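Local atomic coordinates of indole-3-pyruvate decarboxylase (Azospirillum brasilense, PDB entry 2NXW), a protein that catalyses the decarboxylation of indole-3-pyruvate and phenylpyruvate to the corresponding aldehydes, using thiamine diphosphate and a metal ion, in auxin biosynthesis. Residues A[212-217]-A[325-330]; A[236-241]-A[336-341]; A[143-148]-A[178-183]; A[105-110]-A[148-153]. One frame throughout, in Å; residues are numbered along the deposited sequence. Where two conformers were deposited one is given.

Contact 1. Residues A[212-217]-A[325-330]; sequences ADEVLA and VTLGYH
The carboxylate of E214 turns one face to L327, whose two methyl groups both lie over it on the same side, each displaced from the central CD. The closest touch is E214 OE2 to L327 CD2, 3.5 Å, with L327 CD1 at 3.8 Å from the same oxygen. An extended chain beyond CG carries the acid group from the helix to the end of the strand, so the two side chains meet from opposite directions. V215, one residue on, crosses L327 at about a right angle and sets its CG2 against L327 CD2 at 4.1 Å. Both also pack on I318 of strand 317-321, so helix 205-221 lies on the hairpin end of the mixed sheet. The leucine fork has a nearly eclipsed second torsion (chi2 16°), a sign of some strain. L327 also opens the type I' turn that ends at H330. G328 suits this turn twice over: its phi is positive, and a beta carbon there would collide with E214 OE2. No hydrogen bond joins residues 212-217 to 325-330; the polar link of helix to hairpin is E214 OE1 with Y332 OH, which compensates that oxygen, while the methyls probably hinder water on one carboxylate face.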
loop_
_atom_site.group_PDB
_atom_site.type_symbol
_atom_site.label_atom_id
_atom_site.label_comp_id
_atom_site.label_asym_id
_atom_site.label_seq_id
_atom_site.Cartn_x
_atom_site.Cartn_y
_atom_site.Cartn_z
ATOM N N ALA A 212 -18.648 -28.226 -14.284
ATOM C CA ALA A 212 -20.021 -28.457 -14.717
ATOM C C ALA A 212 -20.677 -29.584 -13.916
ATOM O O ALA A 212 -21.829 -29.471 -13.497
ATOM C CB ALA A 212 -20.057 -28.783 -16.211
ATOM N N ASP A 213 -19.948 -30.681 -13.707
ATOM C CA ASP A 213 -20.501 -31.795 -12.947
ATOM C C ASP A 213 -20.799 -31.384 -11.514
ATOM O O ASP A 213 -21.856 -31.717 -10.974
ATOM C CB ASP A 213 -19.536 -32.987 -12.919
ATOM C CG ASP A 213 -19.443 -33.706 -14.251
ATOM O OD1 ASP A 213 -20.341 -33.542 -15.105
ATOM O OD2 ASP A 213 -18.463 -34.464 -14.437
ATOM N N GLU A 214 -19.872 -30.651 -10.900
ATOM C CA GLU A 214 -20.050 -30.228 -9.518
ATOM C C GLU A 214 -21.212 -29.256 -9.362
ATOM O O GLU A 214 -21.974 -29.336 -8.402
ATOM C CB GLU A 214 -18.776 -29.584 -8.975
ATOM C CG GLU A 214 -18.772 -29.502 -7.461
ATOM C CD GLU A 214 -17.568 -28.769 -6.905
ATOM O OE1 GLU A 214 -16.520 -28.718 -7.588
ATOM O OE2 GLU A 214 -17.673 -28.256 -5.770
ATOM N N VAL A 215 -21.337 -28.331 -10.306
ATOM C CA VAL A 215 -22.425 -27.365 -10.263
ATOM C C VAL A 215 -23.774 -28.079 -10.339
ATOM O O VAL A 215 -24.682 -27.787 -9.565
ATOM C CB VAL A 215 -22.317 -26.358 -11.431
ATOM C CG1 VAL A 215 -23.610 -25.556 -11.555
ATOM C CG2 VAL A 215 -21.143 -25.417 -11.194
ATOM N N LEU A 216 -23.912 -29.021 -11.267
ATOM C CA LEU A 216 -25.180 -29.728 -11.398
ATOM C C LEU A 216 -25.489 -30.551 -10.151
ATOM O O LEU A 216 -26.640 -30.626 -9.719
ATOM C CB LEU A 216 -25.181 -30.617 -12.646
ATOM C CG LEU A 216 -25.213 -29.859 -13.979
ATOM C CD1 LEU A 216 -25.279 -30.848 -15.136
ATOM C CD2 LEU A 216 -26.420 -28.918 -14.005
ATOM N N ALA A 217 -24.464 -31.155 -9.561
ATOM C CA ALA A 217 -24.669 -31.948 -8.354
ATOM C C ALA A 217 -25.152 -31.044 -7.227
ATOM O O ALA A 217 -26.050 -31.409 -6.472
ATOM C CB ALA A 217 -23.377 -32.636 -7.955
ATOM N N VAL A 325 -14.958 -19.832 -11.717
ATOM C CA VAL A 325 -16.151 -20.305 -11.038
ATOM C C VAL A 325 -15.763 -20.732 -9.636
ATOM O O VAL A 325 -14.886 -21.581 -9.456
ATOM C CB VAL A 325 -16.799 -21.508 -11.767
ATOM C CG1 VAL A 325 -18.053 -21.941 -11.027
ATOM C CG2 VAL A 325 -17.140 -21.131 -13.207
ATOM N N THR A 326 -16.418 -20.142 -8.642
ATOM C CA THR A 326 -16.143 -20.453 -7.247
ATOM C C THR A 326 -17.326 -21.136 -6.571
ATOM O O THR A 326 -18.465 -20.682 -6.689
ATOM C CB THR A 326 -15.807 -19.169 -6.455
ATOM O OG1 THR A 326 -14.629 -18.567 -7.002
ATOM C CG2 THR A 326 -15.573 -19.487 -4.982
ATOM N N LEU A 327 -17.045 -22.233 -5.871
ATOM C CA LEU A 327 -18.052 -22.993 -5.131
ATOM C C LEU A 327 -17.396 -24.048 -4.240
ATOM O O LEU A 327 -16.228 -24.383 -4.422
ATOM C CB LEU A 327 -19.042 -23.678 -6.084
ATOM C CG LEU A 327 -18.585 -24.473 -7.316
ATOM C CD1 LEU A 327 -17.108 -24.834 -7.254
ATOM C CD2 LEU A 327 -19.461 -25.715 -7.424
ATOM N N GLY A 328 -18.157 -24.558 -3.276
ATOM C CA GLY A 328 -17.652 -25.584 -2.374
ATOM C C GLY A 328 -16.265 -25.354 -1.802
ATOM O O GLY A 328 -15.502 -26.307 -1.613
ATOM N N TYR A 329 -15.937 -24.094 -1.526
ATOM C CA TYR A 329 -14.641 -23.726 -0.955
ATOM C C TYR A 329 -13.440 -23.897 -1.891
ATOM O O TYR A 329 -12.326 -24.162 -1.432
ATOM C CB TYR A 329 -14.392 -24.511 0.336
ATOM N N HIS A 330 -13.666 -23.756 -3.195
ATOM C CA HIS A 330 -12.591 -23.867 -4.177
ATOM C C HIS A 330 -12.952 -23.079 -5.433
ATOM O O HIS A 330 -14.127 -22.833 -5.708
ATOM C CB HIS A 330 -12.380 -25.342 -4.540
ATOM C CG HIS A 330 -11.200 -25.590 -5.429
ATOM N ND1 HIS A 330 -11.032 -26.770 -6.122
ATOM C CD2 HIS A 330 -10.125 -24.823 -5.725
ATOM C CE1 HIS A 330 -9.904 -26.717 -6.809
ATOM N NE2 HIS A 330 -9.335 -25.547 -6.586
#

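Contact 2. Residues A[236-241]-A[336-341]; sequences YGLEAK and PLAGLV
L238 points its fork straight at the first turn of helix 337-346 and divides its two methyls around A338. CD1, which prolongs the extended line of the side chain (chi2 174°), rests against the backbone of A338, 3.8 Å from its N, and also meets CD2 of L337 at 4.0 Å. L238 CD2 branches off to the other part of the same residue and touches A338 CB at 3.8 Å. The single methyl of an alanine allows this close approach, whereas L337 presents a longer branch beside CD1. An alanine in place of L238 would strip away both methyls and would probably leave L337 CD2 and A338 CB without their partners, opening a gap between the two helix starts.

One helical turn further along, K241 and V341 repeat the approach with less reach. K241 CB lies 3.9 Å from V341 CG1, and the same methyl stands 4.0 Å from K241 O. The lysine chain bends at its second torsion (chi2 -79°), and NZ forms a salt bridge with D342, the residue after V341. CB and NZ thus both hold K241 to helix 337-346.

G237, with positive phi, is the C-prime residue of a Schellman motif in which L238 N bonds to V233 O; it lets helix 231-235 end and helix 239-249 begin almost at once. Helix 337-346 packs on strands 292-296 and 317-321 of the central-domain sheet through L337 and L340, and meets the start of helix 239-249 through L337, A338 and V341.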
loop_
_atom_site.group_PDB
_atom_site.type_symbol
_atom_site.label_atom_id
_atom_site.label_comp_id
_atom_site.label_asym_id
_atom_site.label_seq_id
_atom_site.Cartn_x
_atom_site.Cartn_y
_atom_site.Cartn_z
ATOM N N TYR A 236 -21.983 -10.752 -22.779
ATOM C CA TYR A 236 -21.461 -11.742 -23.712
ATOM C C TYR A 236 -22.468 -12.300 -24.722
ATOM O O TYR A 236 -22.168 -13.244 -25.463
ATOM C CB TYR A 236 -20.787 -12.875 -22.928
ATOM C CG TYR A 236 -19.614 -12.397 -22.085
ATOM C CD1 TYR A 236 -18.713 -11.454 -22.588
ATOM C CD2 TYR A 236 -19.413 -12.873 -20.789
ATOM C CE1 TYR A 236 -17.641 -10.989 -21.825
ATOM C CE2 TYR A 236 -18.331 -12.414 -20.006
ATOM C CZ TYR A 236 -17.456 -11.470 -20.539
ATOM O OH TYR A 236 -16.398 -11.010 -19.793
ATOM N N GLY A 237 -23.660 -11.712 -24.757
ATOM C CA GLY A 237 -24.672 -12.160 -25.701
ATOM C C GLY A 237 -25.100 -13.606 -25.527
ATOM O O GLY A 237 -25.308 -14.326 -26.503
ATOM N N LEU A 238 -25.256 -14.029 -24.280
ATOM C CA LEU A 238 -25.642 -15.400 -23.975
ATOM C C LEU A 238 -27.120 -15.599 -23.626
ATOM O O LEU A 238 -27.485 -16.639 -23.094
ATOM C CB LEU A 238 -24.791 -15.903 -22.810
ATOM C CG LEU A 238 -23.297 -15.968 -23.116
ATOM C CD1 LEU A 238 -22.520 -16.337 -21.859
ATOM C CD2 LEU A 238 -23.071 -17.008 -24.220
ATOM N N GLU A 239 -27.976 -14.631 -23.924
ATOM C CA GLU A 239 -29.381 -14.795 -23.548
ATOM C C GLU A 239 -30.066 -16.064 -24.065
ATOM O O GLU A 239 -30.761 -16.743 -23.307
ATOM C CB GLU A 239 -30.203 -13.566 -23.945
ATOM C CG GLU A 239 -31.681 -13.715 -23.605
ATOM C CD GLU A 239 -32.461 -12.435 -23.782
ATOM O OE1 GLU A 239 -32.200 -11.705 -24.763
ATOM O OE2 GLU A 239 -33.341 -12.164 -22.942
ATOM N N ALA A 240 -29.882 -16.384 -25.343
ATOM C CA ALA A 240 -30.507 -17.575 -25.916
ATOM C C ALA A 240 -30.023 -18.853 -25.234
ATOM O O ALA A 240 -30.824 -19.714 -24.877
ATOM C CB ALA A 240 -30.232 -17.645 -27.418
ATOM N N LYS A 241 -28.711 -18.978 -25.052
ATOM C CA LYS A 241 -28.154 -20.158 -24.407
ATOM C C LYS A 241 -28.617 -20.264 -22.958
ATOM O O LYS A 241 -28.914 -21.355 -22.475
ATOM C CB LYS A 241 -26.626 -20.117 -24.445
ATOM C CG LYS A 241 -26.022 -20.356 -25.818
ATOM C CD LYS A 241 -26.003 -21.840 -26.148
ATOM C CE LYS A 241 -25.187 -22.100 -27.408
ATOM N NZ LYS A 241 -24.921 -23.549 -27.593
ATOM N N PRO A 336 -14.541 -19.741 -19.178
ATOM C CA PRO A 336 -15.354 -18.679 -19.776
ATOM C C PRO A 336 -16.816 -19.003 -19.504
ATOM O O PRO A 336 -17.203 -20.167 -19.502
ATOM C CB PRO A 336 -14.993 -18.757 -21.257
ATOM C CG PRO A 336 -14.629 -20.207 -21.449
ATOM C CD PRO A 336 -13.842 -20.528 -20.211
ATOM N N LEU A 337 -17.621 -17.981 -19.252
ATOM C CA LEU A 337 -19.031 -18.194 -18.963
ATOM C C LEU A 337 -19.745 -18.953 -20.085
ATOM O O LEU A 337 -20.538 -19.852 -19.816
ATOM C CB LEU A 337 -19.724 -16.854 -18.711
ATOM C CG LEU A 337 -21.106 -16.958 -18.058
ATOM C CD1 LEU A 337 -20.964 -17.546 -16.663
ATOM C CD2 LEU A 337 -21.758 -15.587 -17.983
ATOM N N ALA A 338 -19.465 -18.598 -21.335
ATOM C CA ALA A 338 -20.101 -19.271 -22.455
ATOM C C ALA A 338 -19.768 -20.760 -22.444
ATOM O O ALA A 338 -20.613 -21.592 -22.778
ATOM C CB ALA A 338 -19.659 -18.643 -23.773
ATOM N N GLY A 339 -18.537 -21.083 -22.046
ATOM C CA GLY A 339 -18.110 -22.474 -21.996
ATOM C C GLY A 339 -18.797 -23.256 -20.895
ATOM O O GLY A 339 -19.159 -24.425 -21.079
ATOM N N LEU A 340 -18.977 -22.624 -19.739
ATOM C CA LEU A 340 -19.647 -23.270 -18.619
ATOM C C LEU A 340 -21.096 -23.562 -19.005
ATOM O O LEU A 340 -21.616 -24.643 -18.730
ATOM C CB LEU A 340 -19.622 -22.360 -17.389
ATOM C CG LEU A 340 -20.445 -22.850 -16.204
ATOM C CD1 LEU A 340 -19.829 -24.130 -15.647
ATOM C CD2 LEU A 340 -20.503 -21.765 -15.133
ATOM N N VAL A 341 -21.746 -22.592 -19.640
ATOM C CA VAL A 341 -23.133 -22.774 -20.057
ATOM C C VAL A 341 -23.251 -23.932 -21.050
ATOM O O VAL A 341 -24.144 -24.771 -20.924
ATOM C CB VAL A 341 -23.700 -21.472 -20.682
ATOM C CG1 VAL A 341 -25.074 -21.724 -21.288
ATOM C CG2 VAL A 341 -23.808 -20.396 -19.602
#

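Contact 3. Residues A[143-148]-A[178-183]; sequences QVFKEI and PVYLEI
F145 and Y180 carry this contact through their rings, which are nearly parallel, with planes at 12°, but displaced, with little overlap. Their centroids are 4.8 Å apart. The closest atoms are F145 CG and Y180 CD1 at 3.7 Å, while Y180 CE1 stands over one face of the phenyl ring, toward its rim.

A CH-pi interaction goes with the displacement: it is the beta carbon of F145 that sits over the tyrosine face, 3.9 Å from the Y180 ring centroid and 14° off the normal. Y180, its CG anti to the backbone N (chi1 178°), stretches from the strand to receive it.

Polar bonding fixes the far end of the tyrosine. Y180 OH donates to E182 OE1 at 2.6 Å, using the anti lone pair of that oxygen, and Q141 NE2 bonds to the same hydroxyl. A tyrosine thus suits a place needing a flat apolar face and a polar tip.

A looser van der Waals touch comes where P178 CB lies 4.2 Å from I148 O, at the end of the type I turn from F145 to I148.

The pair joins the end of helix 140-145 to strand 179-184, which runs parallel between strands 113-119 and 152-154 of the N-terminal-domain sheet. V144, beside F145, packs on V144 of the second subunit, placing this helix at a subunit interface.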
loop_
_atom_site.group_PDB
_atom_site.type_symbol
_atom_site.label_atom_id
_atom_site.label_comp_id
_atom_site.label_asym_id
_atom_site.label_seq_id
_atom_site.Cartn_x
_atom_site.Cartn_y
_atom_site.Cartn_z
ATOM N N GLN A 143 -0.168 5.490 -14.845
ATOM C CA GLN A 143 -0.307 4.840 -13.544
ATOM C C GLN A 143 -1.718 4.940 -12.971
ATOM O O GLN A 143 -2.185 4.030 -12.294
ATOM C CB GLN A 143 0.697 5.421 -12.552
ATOM C CG GLN A 143 2.142 5.162 -12.943
ATOM C CD GLN A 143 2.433 3.686 -13.137
ATOM O OE1 GLN A 143 2.249 2.882 -12.225
ATOM N NE2 GLN A 143 2.885 3.320 -14.332
ATOM N N VAL A 144 -2.384 6.058 -13.220
ATOM C CA VAL A 144 -3.743 6.222 -12.737
ATOM C C VAL A 144 -4.680 5.338 -13.555
ATOM O O VAL A 144 -5.512 4.624 -12.997
ATOM C CB VAL A 144 -4.183 7.711 -12.823
ATOM C CG1 VAL A 144 -5.694 7.833 -12.696
ATOM C CG2 VAL A 144 -3.511 8.507 -11.712
ATOM N N PHE A 145 -4.542 5.352 -14.880
ATOM C CA PHE A 145 -5.442 4.536 -15.679
ATOM C C PHE A 145 -5.263 3.036 -15.505
ATOM O O PHE A 145 -6.212 2.278 -15.674
ATOM C CB PHE A 145 -5.387 4.940 -17.158
ATOM C CG PHE A 145 -6.317 6.082 -17.487
ATOM C CD1 PHE A 145 -5.906 7.409 -17.346
ATOM C CD2 PHE A 145 -7.638 5.825 -17.834
ATOM C CE1 PHE A 145 -6.805 8.466 -17.543
ATOM C CE2 PHE A 145 -8.549 6.874 -18.032
ATOM C CZ PHE A 145 -8.127 8.196 -17.884
ATOM N N LYS A 146 -4.058 2.612 -15.134
ATOM C CA LYS A 146 -3.808 1.194 -14.923
ATOM C C LYS A 146 -4.654 0.683 -13.759
ATOM O O LYS A 146 -4.942 -0.507 -13.671
ATOM C CB LYS A 146 -2.326 0.948 -14.622
ATOM N N GLU A 147 -5.059 1.590 -12.872
ATOM C CA GLU A 147 -5.869 1.221 -11.713
ATOM C C GLU A 147 -7.346 1.008 -12.044
ATOM O O GLU A 147 -8.069 0.374 -11.278
ATOM C CB GLU A 147 -5.771 2.303 -10.627
ATOM C CG GLU A 147 -4.388 2.504 -10.025
ATOM C CD GLU A 147 -3.908 1.299 -9.240
ATOM O OE1 GLU A 147 -4.725 0.694 -8.510
ATOM O OE2 GLU A 147 -2.708 0.970 -9.341
ATOM N N ILE A 148 -7.797 1.530 -13.183
ATOM C CA ILE A 148 -9.203 1.421 -13.555
ATOM C C ILE A 148 -9.478 0.778 -14.910
ATOM O O ILE A 148 -10.538 0.987 -15.509
ATOM C CB ILE A 148 -9.869 2.809 -13.505
ATOM C CG1 ILE A 148 -9.108 3.786 -14.406
ATOM C CG2 ILE A 148 -9.884 3.316 -12.066
ATOM C CD1 ILE A 148 -9.707 5.191 -14.444
ATOM N N PRO A 178 -13.080 -1.781 -19.163
ATOM C CA PRO A 178 -12.390 -0.750 -19.942
ATOM C C PRO A 178 -10.905 -1.044 -20.110
ATOM O O PRO A 178 -10.306 -1.746 -19.287
ATOM C CB PRO A 178 -12.591 0.521 -19.113
ATOM C CG PRO A 178 -13.794 0.248 -18.318
ATOM C CD PRO A 178 -13.697 -1.206 -17.957
ATOM N N VAL A 179 -10.329 -0.484 -21.169
ATOM C CA VAL A 179 -8.903 -0.617 -21.452
ATOM C C VAL A 179 -8.373 0.763 -21.826
ATOM O O VAL A 179 -9.146 1.679 -22.152
ATOM C CB VAL A 179 -8.620 -1.625 -22.589
ATOM C CG1 VAL A 179 -8.947 -3.032 -22.119
ATOM C CG2 VAL A 179 -9.428 -1.262 -23.840
ATOM N N TYR A 180 -7.050 0.907 -21.792
ATOM C CA TYR A 180 -6.395 2.177 -22.054
ATOM C C TYR A 180 -5.324 2.121 -23.145
ATOM O O TYR A 180 -4.423 1.285 -23.094
ATOM C CB TYR A 180 -5.755 2.655 -20.741
ATOM C CG TYR A 180 -4.992 3.954 -20.836
ATOM C CD1 TYR A 180 -5.655 5.154 -21.052
ATOM C CD2 TYR A 180 -3.596 3.983 -20.690
ATOM C CE1 TYR A 180 -4.966 6.353 -21.121
ATOM C CE2 TYR A 180 -2.897 5.179 -20.759
ATOM C CZ TYR A 180 -3.585 6.362 -20.976
ATOM O OH TYR A 180 -2.887 7.544 -21.071
ATOM N N LEU A 181 -5.434 3.013 -24.126
ATOM C CA LEU A 181 -4.463 3.096 -25.211
ATOM C C LEU A 181 -3.949 4.525 -25.257
ATOM O O LEU A 181 -4.729 5.468 -25.359
ATOM C CB LEU A 181 -5.103 2.738 -26.558
ATOM C CG LEU A 181 -5.521 1.272 -26.709
ATOM C CD1 LEU A 181 -6.283 1.072 -28.022
ATOM C CD2 LEU A 181 -4.271 0.380 -26.674
ATOM N N GLU A 182 -2.630 4.678 -25.179
ATOM C CA GLU A 182 -1.985 5.982 -25.195
ATOM C C GLU A 182 -1.230 6.071 -26.522
ATOM O O GLU A 182 -0.416 5.202 -26.834
ATOM C CB GLU A 182 -1.036 6.052 -23.991
ATOM C CG GLU A 182 -0.405 7.384 -23.696
ATOM C CD GLU A 182 0.359 7.342 -22.387
ATOM O OE1 GLU A 182 -0.282 7.382 -21.311
ATOM O OE2 GLU A 182 1.603 7.253 -22.431
ATOM N N ILE A 183 -1.509 7.107 -27.306
ATOM C CA ILE A 183 -0.875 7.259 -28.614
ATOM C C ILE A 183 -0.064 8.546 -28.771
ATOM O O ILE A 183 -0.631 9.634 -28.880
ATOM C CB ILE A 183 -1.934 7.229 -29.748
ATOM C CG1 ILE A 183 -2.835 5.998 -29.598
ATOM C CG2 ILE A 183 -1.241 7.213 -31.108
ATOM C CD1 ILE A 183 -3.924 5.900 -30.656
#

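Contact 4. Residues A[105-110]-A[148-153]; sequences GAYAEK and ITVAQA
Y107 extends from helix 100-108 across the loop at I148 to V150, and its atoms from CB to CE1 carry the contact. Y107 CB begins it 3.7 Å from I148 O, and CG follows at 3.9 Å from the same oxygen. With CG anti to the backbone N (chi1 -174°), the ring comes alongside that carbonyl obliquely, and Y107 CD1 lies within 3.3 Å of I148 O. CE1 then reaches V150 CG1 at 3.7 Å, and T149 C lies at the ring edge in the ring plane. L129 of the second subunit also packs on this tyrosine. Replacing Y107 by an alanine would probably cost I148 O its CD1 neighbour and leave V150 CG1 without its ring contact, opening a gap between helix and loop.

The contact joins the C-terminal end of helix 100-108 to the loop leading into edge strand 152-154. That loop has its own brace: Q152 NE2 donates to T149 OG1 over 2.9 Å in a fairly straight bond (162°), nearly in the amide plane, and T149 OG1 also bonds to F145 O. I148 O, by contrast, is buried with no hydrogen-bonding partner. An aromatic C-H is slightly positive, so Y107 CD1 may offset this cost a little, but the contact rests chiefly on shape and apolar surface.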
loop_
_atom_site.group_PDB
_atom_site.type_symbol
_atom_site.label_atom_id
_atom_site.label_comp_id
_atom_site.label_asym_id
_atom_site.label_seq_id
_atom_site.Cartn_x
_atom_site.Cartn_y
_atom_site.Cartn_z
ATOM N N GLY A 105 -16.502 3.951 -13.366
ATOM C CA GLY A 105 -17.875 3.482 -13.358
ATOM C C GLY A 105 -18.094 2.363 -14.362
ATOM O O GLY A 105 -18.801 1.401 -14.081
ATOM N N ALA A 106 -17.480 2.501 -15.535
ATOM C CA ALA A 106 -17.591 1.483 -16.582
ATOM C C ALA A 106 -16.918 0.199 -16.092
ATOM O O ALA A 106 -17.436 -0.905 -16.294
ATOM C CB ALA A 106 -16.922 1.973 -17.855
ATOM N N TYR A 107 -15.773 0.346 -15.432
ATOM C CA TYR A 107 -15.080 -0.823 -14.897
ATOM C C TYR A 107 -15.983 -1.510 -13.863
ATOM O O TYR A 107 -16.203 -2.720 -13.904
ATOM C CB TYR A 107 -13.762 -0.414 -14.232
ATOM C CG TYR A 107 -12.915 -1.583 -13.769
ATOM C CD1 TYR A 107 -11.758 -1.945 -14.461
ATOM C CD2 TYR A 107 -13.273 -2.330 -12.651
ATOM C CE1 TYR A 107 -10.979 -3.027 -14.040
ATOM C CE2 TYR A 107 -12.501 -3.415 -12.226
ATOM C CZ TYR A 107 -11.358 -3.753 -12.924
ATOM O OH TYR A 107 -10.589 -4.825 -12.497
ATOM N N ALA A 108 -16.537 -0.712 -12.954
ATOM C CA ALA A 108 -17.391 -1.232 -11.909
ATOM C C ALA A 108 -18.600 -1.999 -12.434
ATOM O O ALA A 108 -19.049 -2.960 -11.804
ATOM C CB ALA A 108 -17.862 -0.079 -11.012
ATOM N N GLU A 109 -19.133 -1.571 -13.576
ATOM C CA GLU A 109 -20.317 -2.215 -14.120
ATOM C C GLU A 109 -20.075 -3.055 -15.368
ATOM O O GLU A 109 -20.984 -3.295 -16.167
ATOM C CB GLU A 109 -21.426 -1.162 -14.302
ATOM C CG GLU A 109 -21.771 -0.562 -12.916
ATOM C CD GLU A 109 -22.871 0.482 -12.893
ATOM O OE1 GLU A 109 -23.158 1.105 -13.931
ATOM O OE2 GLU A 109 -23.441 0.694 -11.796
ATOM N N LYS A 110 -18.832 -3.505 -15.502
ATOM C CA LYS A 110 -18.437 -4.406 -16.589
ATOM C C LYS A 110 -18.790 -3.934 -17.998
ATOM O O LYS A 110 -19.375 -4.682 -18.781
ATOM C CB LYS A 110 -19.055 -5.790 -16.327
ATOM C CG LYS A 110 -18.491 -6.506 -15.083
ATOM C CD LYS A 110 -17.242 -7.326 -15.385
ATOM C CE LYS A 110 -17.612 -8.639 -16.050
ATOM N NZ LYS A 110 -16.432 -9.558 -16.223
ATOM N N ILE A 148 -7.797 1.530 -13.183
ATOM C CA ILE A 148 -9.203 1.421 -13.555
ATOM C C ILE A 148 -9.478 0.778 -14.910
ATOM O O ILE A 148 -10.538 0.987 -15.509
ATOM C CB ILE A 148 -9.869 2.809 -13.505
ATOM C CG1 ILE A 148 -9.108 3.786 -14.406
ATOM C CG2 ILE A 148 -9.884 3.316 -12.066
ATOM C CD1 ILE A 148 -9.707 5.191 -14.444
ATOM N N THR A 149 -8.520 -0.010 -15.389
ATOM C CA THR A 149 -8.661 -0.711 -16.665
ATOM C C THR A 149 -8.055 -2.102 -16.537
ATOM O O THR A 149 -7.223 -2.336 -15.656
ATOM C CB THR A 149 -7.946 0.033 -17.822
ATOM O OG1 THR A 149 -6.576 0.271 -17.469
ATOM C CG2 THR A 149 -8.629 1.361 -18.111
ATOM N N VAL A 150 -8.469 -3.025 -17.409
ATOM C CA VAL A 150 -7.948 -4.393 -17.359
ATOM C C VAL A 150 -6.706 -4.629 -18.202
ATOM O O VAL A 150 -6.046 -5.653 -18.054
ATOM C CB VAL A 150 -9.025 -5.437 -17.751
ATOM C CG1 VAL A 150 -10.124 -5.413 -16.721
ATOM C CG2 VAL A 150 -9.568 -5.176 -19.149
ATOM N N ALA A 151 -6.391 -3.693 -19.083
ATOM C CA ALA A 151 -5.214 -3.804 -19.928
ATOM C C ALA A 151 -4.879 -2.419 -20.437
ATOM O O ALA A 151 -5.772 -1.579 -20.593
ATOM C CB ALA A 151 -5.485 -4.749 -21.097
ATOM N N GLN A 152 -3.599 -2.186 -20.704
ATOM C CA GLN A 152 -3.142 -0.898 -21.194
ATOM C C GLN A 152 -2.012 -1.083 -22.188
ATOM O O GLN A 152 -1.305 -2.095 -22.163
ATOM C CB GLN A 152 -2.577 -0.040 -20.057
ATOM C CG GLN A 152 -3.391 0.056 -18.773
ATOM C CD GLN A 152 -3.253 -1.173 -17.898
ATOM O OE1 GLN A 152 -2.155 -1.736 -17.760
ATOM N NE2 GLN A 152 -4.357 -1.593 -17.288
ATOM N N ALA A 153 -1.832 -0.094 -23.054
ATOM C CA ALA A 153 -0.720 -0.127 -23.982
ATOM C C ALA A 153 -0.381 1.273 -24.445
ATOM O O ALA A 153 -1.263 2.109 -24.635
ATOM C CB ALA A 153 -1.038 -1.012 -25.193
#

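Overall arrangement
From the N terminus, contact 4 opens first at 105-110, and contact 3 opens at 143-148 before contact 4 closes at 148-153; contact 3 closes at 178-183. The two cross, share I148 and join helix 100-108, the end of helix 140-145 and two neighbouring strands of one parallel sheet. Further along, contacts 1 and 2 cross in the same way: 212-217 and 236-241 open in turn, then 325-330 and 336-341 close them. Contact 1 ties helix 205-221 to the hairpin, contact 2 the starts of helices 239-249 and 337-346. Their centres are about 17 Å apart, and V325 packs on L340. The two pairs are in series, but Y236 of contact 2 touches K110 of contact 4, so they also meet there.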